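PDB 3BQW: putative capsid protein of prophage from Escherichia coli CFT073, which is of unknown function but probably forms the protein shell of the head of the phage encoded by the prophage. Local coordinates for residues L34-I47 / G285-M299. Residues are numbered along the deposited sequence; the frame is centred on the assembly and turned at random.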
ATOM      1  N   LEU A  34      -0.597  -8.768   1.251  1.00 22.43           N
ATOM      2  CA  LEU A  34      -0.150  -9.817   2.146  1.00 22.96           C
ATOM      3  C   LEU A  34      -0.622  -9.565   3.570  1.00 22.89           C
ATOM      4  O   LEU A  34      -1.086 -10.488   4.252  1.00 23.61           O
ATOM      5  CB  LEU A  34       1.381  -9.922   2.134  1.00 23.52           C
ATOM      6  CG  LEU A  34       2.008 -10.511   0.871  1.00 24.82           C
ATOM      7  CD1 LEU A  34       3.505 -10.359   0.908  1.00 24.65           C
ATOM      8  CD2 LEU A  34       1.611 -11.960   0.728  1.00 24.22           C
ATOM      9  N   PHE A  35      -0.509  -8.313   4.015  1.00 22.08           N
ATOM     10  CA  PHE A  35      -0.553  -8.020   5.438  1.00 22.10           C
ATOM     11  C   PHE A  35      -1.726  -7.132   5.872  1.00 21.52           C
ATOM     12  O   PHE A  35      -1.988  -7.009   7.068  1.00 21.19           O
ATOM     13  CB  PHE A  35       0.808  -7.404   5.873  1.00 22.04           C
ATOM     14  CG  PHE A  35       1.995  -8.282   5.577  1.00 21.62           C
ATOM     15  CD1 PHE A  35       2.047  -9.594   6.064  1.00 24.11           C
ATOM     16  CD2 PHE A  35       3.071  -7.802   4.852  1.00 22.26           C
ATOM     17  CE1 PHE A  35       3.125 -10.421   5.795  1.00 23.52           C
ATOM     18  CE2 PHE A  35       4.165  -8.620   4.582  1.00 23.49           C
ATOM     19  CZ  PHE A  35       4.198  -9.933   5.059  1.00 22.76           C
ATOM     20  N   PHE A  36      -2.410  -6.506   4.912  1.00 21.73           N
ATOM     21  CA  PHE A  36      -3.555  -5.642   5.187  1.00 21.16           C
ATOM     22  C   PHE A  36      -4.683  -5.871   4.186  1.00 22.11           C
ATOM     23  O   PHE A  36      -5.253  -4.903   3.654  1.00 21.43           O
ATOM     24  CB  PHE A  36      -3.145  -4.169   5.146  1.00 21.39           C
ATOM     25  CG  PHE A  36      -1.982  -3.828   6.028  1.00 22.17           C
ATOM     26  CD1 PHE A  36      -2.179  -3.370   7.314  1.00 21.42           C
ATOM     27  CD2 PHE A  36      -0.672  -3.962   5.553  1.00 22.14           C
ATOM     28  CE1 PHE A  36      -1.085  -3.059   8.122  1.00 21.67           C
ATOM     29  CE2 PHE A  36       0.403  -3.670   6.345  1.00 21.68           C
ATOM     30  CZ  PHE A  36       0.206  -3.214   7.636  1.00 21.36           C
ATOM     31  N   PRO A  37      -5.005  -7.152   3.899  1.00 22.72           N
ATOM     32  CA  PRO A  37      -5.901  -7.463   2.781  1.00 23.25           C
ATOM     33  C   PRO A  37      -7.388  -7.230   3.039  1.00 23.71           C
ATOM     34  O   PRO A  37      -8.167  -7.082   2.085  1.00 23.71           O
ATOM     35  CB  PRO A  37      -5.653  -8.963   2.550  1.00 23.31           C
ATOM     36  CG  PRO A  37      -5.341  -9.475   3.894  1.00 23.08           C
ATOM     37  CD  PRO A  37      -4.551  -8.378   4.575  1.00 22.39           C
ATOM     38  N   ASN A  38      -7.787  -7.239   4.310  1.00 23.60           N
ATOM     39  CA  ASN A  38      -9.177  -7.002   4.676  1.00 23.06           C
ATOM     40  C   ASN A  38      -9.535  -5.519   4.636  1.00 22.72           C
ATOM     41  O   ASN A  38      -8.659  -4.633   4.484  1.00 22.37           O
ATOM     42  CB  ASN A  38      -9.456  -7.581   6.059  1.00 23.47           C
ATOM     43  CG  ASN A  38      -9.167  -9.079   6.121  1.00 24.51           C
ATOM     44  OD1 ASN A  38      -8.425  -9.558   6.969  1.00 27.08           O
ATOM     45  ND2 ASN A  38      -9.694  -9.791   5.175  1.00 27.23           N
ATOM     46  N   VAL A  39     -10.833  -5.266   4.742  1.00 22.09           N
ATOM     47  CA  VAL A  39     -11.376  -3.933   4.636  1.00 22.39           C
ATOM     48  C   VAL A  39     -12.443  -3.745   5.695  1.00 22.59           C
ATOM     49  O   VAL A  39     -13.178  -4.693   6.059  1.00 21.79           O
ATOM     50  CB  VAL A  39     -11.955  -3.643   3.217  1.00 23.17           C
ATOM     51  CG1 VAL A  39     -12.858  -2.370   3.220  1.00 22.96           C
ATOM     52  CG2 VAL A  39     -10.813  -3.531   2.182  1.00 21.56           C
ATOM     53  N   ALA A  40     -12.476  -2.532   6.234  1.00 22.26           N
ATOM     54  CA  ALA A  40     -13.565  -2.098   7.062  1.00 22.80           C
ATOM     55  C   ALA A  40     -13.861  -0.659   6.679  1.00 23.20           C
ATOM     56  O   ALA A  40     -12.952   0.178   6.641  1.00 23.10           O
ATOM     57  CB  ALA A  40     -13.230  -2.235   8.570  1.00 23.02           C
ATOM     58  N   THR A  41     -15.129  -0.377   6.378  1.00 23.88           N
ATOM     59  CA  THR A  41     -15.563   0.978   6.072  1.00 24.16           C
ATOM     60  C   THR A  41     -16.373   1.492   7.253  1.00 25.45           C
ATOM     61  O   THR A  41     -17.258   0.792   7.760  1.00 26.24           O
ATOM     62  CB  THR A  41     -16.387   1.043   4.770  1.00 24.43           C
ATOM     63  OG1 THR A  41     -17.480   0.132   4.828  1.00 24.65           O
ATOM     64  CG2 THR A  41     -15.519   0.707   3.553  1.00 22.90           C
ATOM     65  N   PHE A  42     -16.063   2.707   7.702  1.00 25.34           N
ATOM     66  CA  PHE A  42     -16.731   3.290   8.845  1.00 25.25           C
ATOM     67  C   PHE A  42     -17.754   4.336   8.408  1.00 25.26           C
ATOM     68  O   PHE A  42     -17.596   4.972   7.366  1.00 25.64           O
ATOM     69  CB  PHE A  42     -15.690   3.873   9.831  1.00 25.55           C
ATOM     70  CG  PHE A  42     -14.862   2.818  10.503  1.00 24.87           C
ATOM     71  CD1 PHE A  42     -15.137   2.426  11.797  1.00 26.48           C
ATOM     72  CD2 PHE A  42     -13.856   2.161   9.812  1.00 24.48           C
ATOM     73  CE1 PHE A  42     -14.395   1.418  12.408  1.00 26.10           C
ATOM     74  CE2 PHE A  42     -13.122   1.146  10.403  1.00 23.97           C
ATOM     75  CZ  PHE A  42     -13.391   0.776  11.704  1.00 26.02           C
ATOM     76  N   SER A  43     -18.814   4.486   9.211  1.00 25.38           N
ATOM     77  CA  SER A  43     -19.836   5.515   8.998  1.00 26.42           C
ATOM     78  C   SER A  43     -19.524   6.759   9.812  1.00 25.46           C
ATOM     79  O   SER A  43     -20.254   7.753   9.774  1.00 25.92           O
ATOM     80  CB  SER A  43     -21.205   4.970   9.403  1.00 26.61           C
ATOM     81  OG  SER A  43     -21.092   4.375  10.700  1.00 31.40           O
ATOM     82  N   THR A  44     -18.457   6.683  10.585  1.00 25.23           N
ATOM     83  CA  THR A  44     -17.885   7.860  11.240  1.00 24.75           C
ATOM     84  C   THR A  44     -16.637   8.336  10.466  1.00 25.27           C
ATOM     85  O   THR A  44     -15.968   7.565   9.756  1.00 24.31           O
ATOM     86  CB  THR A  44     -17.545   7.550  12.687  1.00 24.34           C
ATOM     87  OG1 THR A  44     -16.746   6.362  12.740  1.00 23.11           O
ATOM     88  CG2 THR A  44     -18.829   7.321  13.506  1.00 23.02           C
ATOM     89  N   GLN A  45     -16.365   9.623  10.595  1.00 25.84           N
ATOM     90  CA  GLN A  45     -15.216  10.250   9.984  1.00 26.51           C
ATOM     91  C   GLN A  45     -13.959   9.575  10.444  1.00 26.17           C
ATOM     92  O   GLN A  45     -13.081   9.286   9.635  1.00 26.51           O
ATOM     93  CB  GLN A  45     -15.153  11.715  10.369  1.00 26.55           C
ATOM     94  CG  GLN A  45     -13.993  12.451   9.766  1.00 30.24           C
ATOM     95  CD  GLN A  45     -13.946  13.904  10.217  1.00 33.63           C
ATOM     96  OE1 GLN A  45     -14.603  14.282  11.187  1.00 36.06           O
ATOM     97  NE2 GLN A  45     -13.161  14.717   9.520  1.00 34.67           N
ATOM     98  N   ASN A  46     -13.871   9.354  11.756  1.00 25.86           N
ATOM     99  CA  ASN A  46     -12.747   8.682  12.346  1.00 25.64           C
ATOM    100  C   ASN A  46     -12.950   7.193  12.414  1.00 25.17           C
ATOM    101  O   ASN A  46     -14.062   6.707  12.551  1.00 24.29           O
ATOM    102  CB  ASN A  46     -12.472   9.219  13.750  1.00 26.11           C
ATOM    103  CG  ASN A  46     -12.145  10.680  13.741  1.00 27.62           C
ATOM    104  OD1 ASN A  46     -12.545  11.433  14.621  1.00 29.21           O
ATOM    105  ND2 ASN A  46     -11.438  11.098  12.723  1.00 28.41           N
ATOM    106  N   ILE A  47     -11.830   6.489  12.332  1.00 25.86           N
ATOM    107  CA  ILE A  47     -11.780   5.049  12.489  1.00 25.96           C
ATOM    108  C   ILE A  47     -11.899   4.746  13.976  1.00 25.92           C
ATOM    109  O   ILE A  47     -11.096   5.223  14.783  1.00 24.95           O
ATOM    110  CB  ILE A  47     -10.447   4.444  11.948  1.00 26.10           C
ATOM    111  CG1 ILE A  47     -10.209   4.799  10.473  1.00 26.96           C
ATOM    112  CG2 ILE A  47     -10.412   2.924  12.162  1.00 27.01           C
ATOM    113  CD1 ILE A  47     -11.381   4.522   9.625  1.00 28.68           C
ATOM    114  N   GLY A 285       8.057 -11.871   7.550  1.00 22.11           N
ATOM    115  CA  GLY A 285       6.703 -11.875   8.089  1.00 22.31           C
ATOM    116  C   GLY A 285       5.994 -13.191   7.884  1.00 22.41           C
ATOM    117  O   GLY A 285       6.580 -14.164   7.389  1.00 23.05           O
ATOM    118  N   ASN A 286       4.725 -13.212   8.267  1.00 22.65           N
ATOM    119  CA  ASN A 286       3.877 -14.413   8.170  1.00 23.14           C
ATOM    120  C   ASN A 286       2.605 -13.996   7.433  1.00 22.78           C
ATOM    121  O   ASN A 286       1.898 -13.091   7.863  1.00 22.38           O
ATOM    122  CB  ASN A 286       3.586 -15.011   9.561  1.00 22.88           C
ATOM    123  CG  ASN A 286       3.004 -16.437   9.494  1.00 24.60           C
ATOM    124  OD1 ASN A 286       1.904 -16.647   8.991  1.00 25.68           O
ATOM    125  ND2 ASN A 286       3.758 -17.416   9.982  1.00 25.04           N
ATOM    126  N   THR A 287       2.336 -14.646   6.311  1.00 23.46           N
ATOM    127  CA  THR A 287       1.177 -14.331   5.494  1.00 23.66           C
ATOM    128  C   THR A 287      -0.185 -14.628   6.167  1.00 23.65           C
ATOM    129  O   THR A 287      -1.209 -14.250   5.649  1.00 23.88           O
ATOM    130  CB  THR A 287       1.246 -15.075   4.137  1.00 24.02           C
ATOM    131  OG1 THR A 287       1.234 -16.500   4.355  1.00 24.44           O
ATOM    132  CG2 THR A 287       2.488 -14.652   3.351  1.00 23.49           C
ATOM    133  N   ASN A 288      -0.183 -15.327   7.295  1.00 23.97           N
ATOM    134  CA  ASN A 288      -1.382 -15.475   8.125  1.00 24.20           C
ATOM    135  C   ASN A 288      -1.671 -14.249   9.013  1.00 23.63           C
ATOM    136  O   ASN A 288      -2.728 -14.176   9.618  1.00 23.50           O
ATOM    137  CB  ASN A 288      -1.242 -16.709   9.020  1.00 23.86           C
ATOM    138  CG  ASN A 288      -1.001 -17.982   8.228  1.00 25.81           C
ATOM    139  OD1 ASN A 288       0.098 -18.569   8.272  1.00 28.63           O
ATOM    140  ND2 ASN A 288      -2.034 -18.432   7.503  1.00 23.98           N
ATOM    141  N   ASN A 289      -0.715 -13.322   9.121  1.00 23.37           N
ATOM    142  CA  ASN A 289      -0.818 -12.147  10.014  1.00 22.76           C
ATOM    143  C   ASN A 289      -1.504 -11.008   9.228  1.00 22.65           C
ATOM    144  O   ASN A 289      -0.863 -10.058   8.735  1.00 22.04           O
ATOM    145  CB  ASN A 289       0.586 -11.753  10.506  1.00 22.58           C
ATOM    146  CG  ASN A 289       0.581 -10.641  11.556  1.00 23.30           C
ATOM    147  OD1 ASN A 289      -0.347 -10.508  12.362  1.00 26.27           O
ATOM    148  ND2 ASN A 289       1.637  -9.849  11.561  1.00 23.13           N
ATOM    149  N   LYS A 290      -2.806 -11.150   9.056  1.00 21.75           N
ATOM    150  CA  LYS A 290      -3.549 -10.257   8.148  1.00 22.75           C
ATOM    151  C   LYS A 290      -4.389  -9.280   8.914  1.00 21.65           C
ATOM    152  O   LYS A 290      -5.281  -9.681   9.626  1.00 20.85           O
ATOM    153  CB  LYS A 290      -4.502 -11.024   7.230  1.00 22.44           C
ATOM    154  CG  LYS A 290      -3.853 -12.066   6.343  1.00 24.91           C
ATOM    155  CD  LYS A 290      -4.884 -13.134   6.112  1.00 27.14           C
ATOM    156  CE  LYS A 290      -4.495 -14.077   5.043  1.00 31.63           C
ATOM    157  NZ  LYS A 290      -5.219 -15.362   5.240  1.00 33.25           N
ATOM    158  N   GLY A 291      -4.097  -8.003   8.729  1.00 22.83           N
ATOM    159  CA  GLY A 291      -4.912  -6.913   9.239  1.00 22.51           C
ATOM    160  C   GLY A 291      -5.761  -6.336   8.134  1.00 22.90           C
ATOM    161  O   GLY A 291      -6.246  -7.055   7.265  1.00 23.00           O
ATOM    162  N   LEU A 292      -5.968  -5.024   8.159  1.00 23.10           N
ATOM    163  CA  LEU A 292      -6.938  -4.421   7.240  1.00 22.75           C
ATOM    164  C   LEU A 292      -6.544  -3.035   6.808  1.00 22.02           C
ATOM    165  O   LEU A 292      -5.605  -2.444   7.330  1.00 21.59           O
ATOM    166  CB  LEU A 292      -8.345  -4.383   7.874  1.00 22.93           C
ATOM    167  CG  LEU A 292      -8.509  -3.422   9.069  1.00 23.46           C
ATOM    168  CD1 LEU A 292      -9.895  -2.919   9.208  1.00 22.75           C
ATOM    169  CD2 LEU A 292      -8.078  -4.118  10.336  1.00 24.51           C
ATOM    170  N   VAL A 293      -7.255  -2.537   5.800  1.00 21.99           N
ATOM    171  CA  VAL A 293      -7.260  -1.111   5.504  1.00 21.44           C
ATOM    172  C   VAL A 293      -8.613  -0.642   5.977  1.00 21.16           C
ATOM    173  O   VAL A 293      -9.655  -1.137   5.543  1.00 21.69           O
ATOM    174  CB  VAL A 293      -6.964  -0.756   4.003  1.00 21.81           C
ATOM    175  CG1 VAL A 293      -6.970   0.770   3.792  1.00 20.86           C
ATOM    176  CG2 VAL A 293      -5.604  -1.316   3.578  1.00 19.08           C
ATOM    177  N   ALA A 294      -8.582   0.282   6.928  1.00 21.13           N
ATOM    178  CA  ALA A 294      -9.776   0.871   7.494  1.00 21.11           C
ATOM    179  C   ALA A 294     -10.053   2.151   6.738  1.00 21.36           C
ATOM    180  O   ALA A 294      -9.137   2.931   6.454  1.00 21.96           O
ATOM    181  CB  ALA A 294      -9.586   1.152   8.992  1.00 20.61           C
ATOM    182  N   TYR A 295     -11.316   2.372   6.410  1.00 21.92           N
ATOM    183  CA  TYR A 295     -11.725   3.584   5.683  1.00 21.81           C
ATOM    184  C   TYR A 295     -12.656   4.432   6.557  1.00 21.85           C
ATOM    185  O   TYR A 295     -13.688   3.951   7.027  1.00 21.58           O
ATOM    186  CB  TYR A 295     -12.416   3.204   4.376  1.00 21.68           C
ATOM    187  CG  TYR A 295     -11.475   2.566   3.389  1.00 20.55           C
ATOM    188  CD1 TYR A 295     -10.913   3.307   2.349  1.00 18.30           C
ATOM    189  CD2 TYR A 295     -11.129   1.211   3.502  1.00 19.58           C
ATOM    190  CE1 TYR A 295     -10.011   2.703   1.436  1.00 19.37           C
ATOM    191  CE2 TYR A 295     -10.271   0.614   2.596  1.00 19.38           C
ATOM    192  CZ  TYR A 295      -9.710   1.367   1.566  1.00 20.67           C
ATOM    193  OH  TYR A 295      -8.832   0.762   0.685  1.00 21.93           O
ATOM    194  N   GLY A 296     -12.287   5.691   6.770  1.00 21.53           N
ATOM    195  CA  GLY A 296     -13.156   6.606   7.454  1.00 22.27           C
ATOM    196  C   GLY A 296     -14.262   6.984   6.505  1.00 22.69           C
ATOM    197  O   GLY A 296     -14.148   6.771   5.302  1.00 23.03           O
ATOM    198  N   ALA A 297     -15.335   7.541   7.050  1.00 23.34           N
ATOM    199  CA  ALA A 297     -16.465   8.020   6.232  1.00 23.95           C
ATOM    200  C   ALA A 297     -16.060   9.078   5.204  1.00 23.97           C
ATOM    201  O   ALA A 297     -15.212   9.935   5.454  1.00 24.06           O
ATOM    202  CB  ALA A 297     -17.611   8.579   7.118  1.00 22.60           C
ATOM    203  N   ILE A 298     -16.719   9.004   4.056  1.00 24.99           N
ATOM    204  CA  ILE A 298     -16.629  10.035   3.039  1.00 25.84           C
ATOM    205  C   ILE A 298     -17.329  11.282   3.576  1.00 27.06           C
ATOM    206  O   ILE A 298     -18.429  11.184   4.140  1.00 27.14           O
ATOM    207  CB  ILE A 298     -17.280   9.585   1.740  1.00 25.67           C
ATOM    208  CG1 ILE A 298     -16.695   8.239   1.277  1.00 25.31           C
ATOM    209  CG2 ILE A 298     -17.118  10.668   0.672  1.00 25.15           C
ATOM    210  CD1 ILE A 298     -15.264   8.340   0.793  1.00 24.71           C
ATOM    211  N   MET A 299     -16.681  12.438   3.425  1.00 28.60           N
ATOM    212  CA  MET A 299     -17.126  13.677   4.059  1.00 30.14           C
ATOM    213  C   MET A 299     -17.691  14.712   3.060  1.00 31.60           C
ATOM    214  O   MET A 299     -18.167  15.766   3.473  1.00 32.61           O
ATOM    215  CB  MET A 299     -16.003  14.283   4.929  1.00 29.96           C
ATOM    216  CG  MET A 299     -15.754  13.503   6.242  1.00 30.32           C
ATOM    217  SD  MET A 299     -17.237  13.169   7.292  1.00 28.75           S
ATOM    218  CE  MET A 299     -17.261  14.688   8.247  1.00 28.39           C
TER
HETATM  219  O   HOH W   1      -1.225 -12.867   3.609  1.00 19.38           O
HETATM  220  O   HOH W   2      -0.838  -7.317   9.650  1.00 22.00           O
HETATM  221  O   HOH W   3     -13.007  10.421   7.138  1.00 26.31           O
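Parallel pairing of two short strands, N38-T41 beside L292-Y295, joins parts of the chain far apart in sequence, and illustrates a division of labour: backbone bonds set the register, side chains fill the two faces. The N-H of V293 gives to N38 O (2.8 Å) and V293 O accepts from A40 N; A40 O then takes Y295 N at 2.7 Å, and Y295 O receives F42 N. On the face carrying L292 and A294, the CD1 branch of L292 presses on A40 CB at 3.5 Å, tighter than usual for two carbons; chi1 of 68° tucks CG between the two backbone branches, which carries CD1 over to the neighbouring strand. A294 CB packs against two neighbours on one side, I47 CG2 at 3.7 Å and F42 CE2. On the other face the Y295 ring has A40 O at its edge, in plane, while V39 CG1 lies 4.0 Å from Y295 CD2, approaching the ring obliquely. In the mixed sheet of this capsid-family protein, strand 292-295 has strand 327-338 as an antiparallel neighbour, whose P335 and S333 touch Y295. Before the strands, where helix 30-35 ends, F35 O accepts from G291 N and takes a second bond from a water shared with N289 O. The F35 ring turns its edge to N286 O (CE1 at 3.6 Å) and meets F345 edge-to-face. Past the C-terminal ends of the strands, T44 O accepts A297 N at 2.8 Å, a water links Q45 O to A297 O, and the extended Q45 chain crosses M299 at about a right angle, its CD 3.9 Å from M299 CE.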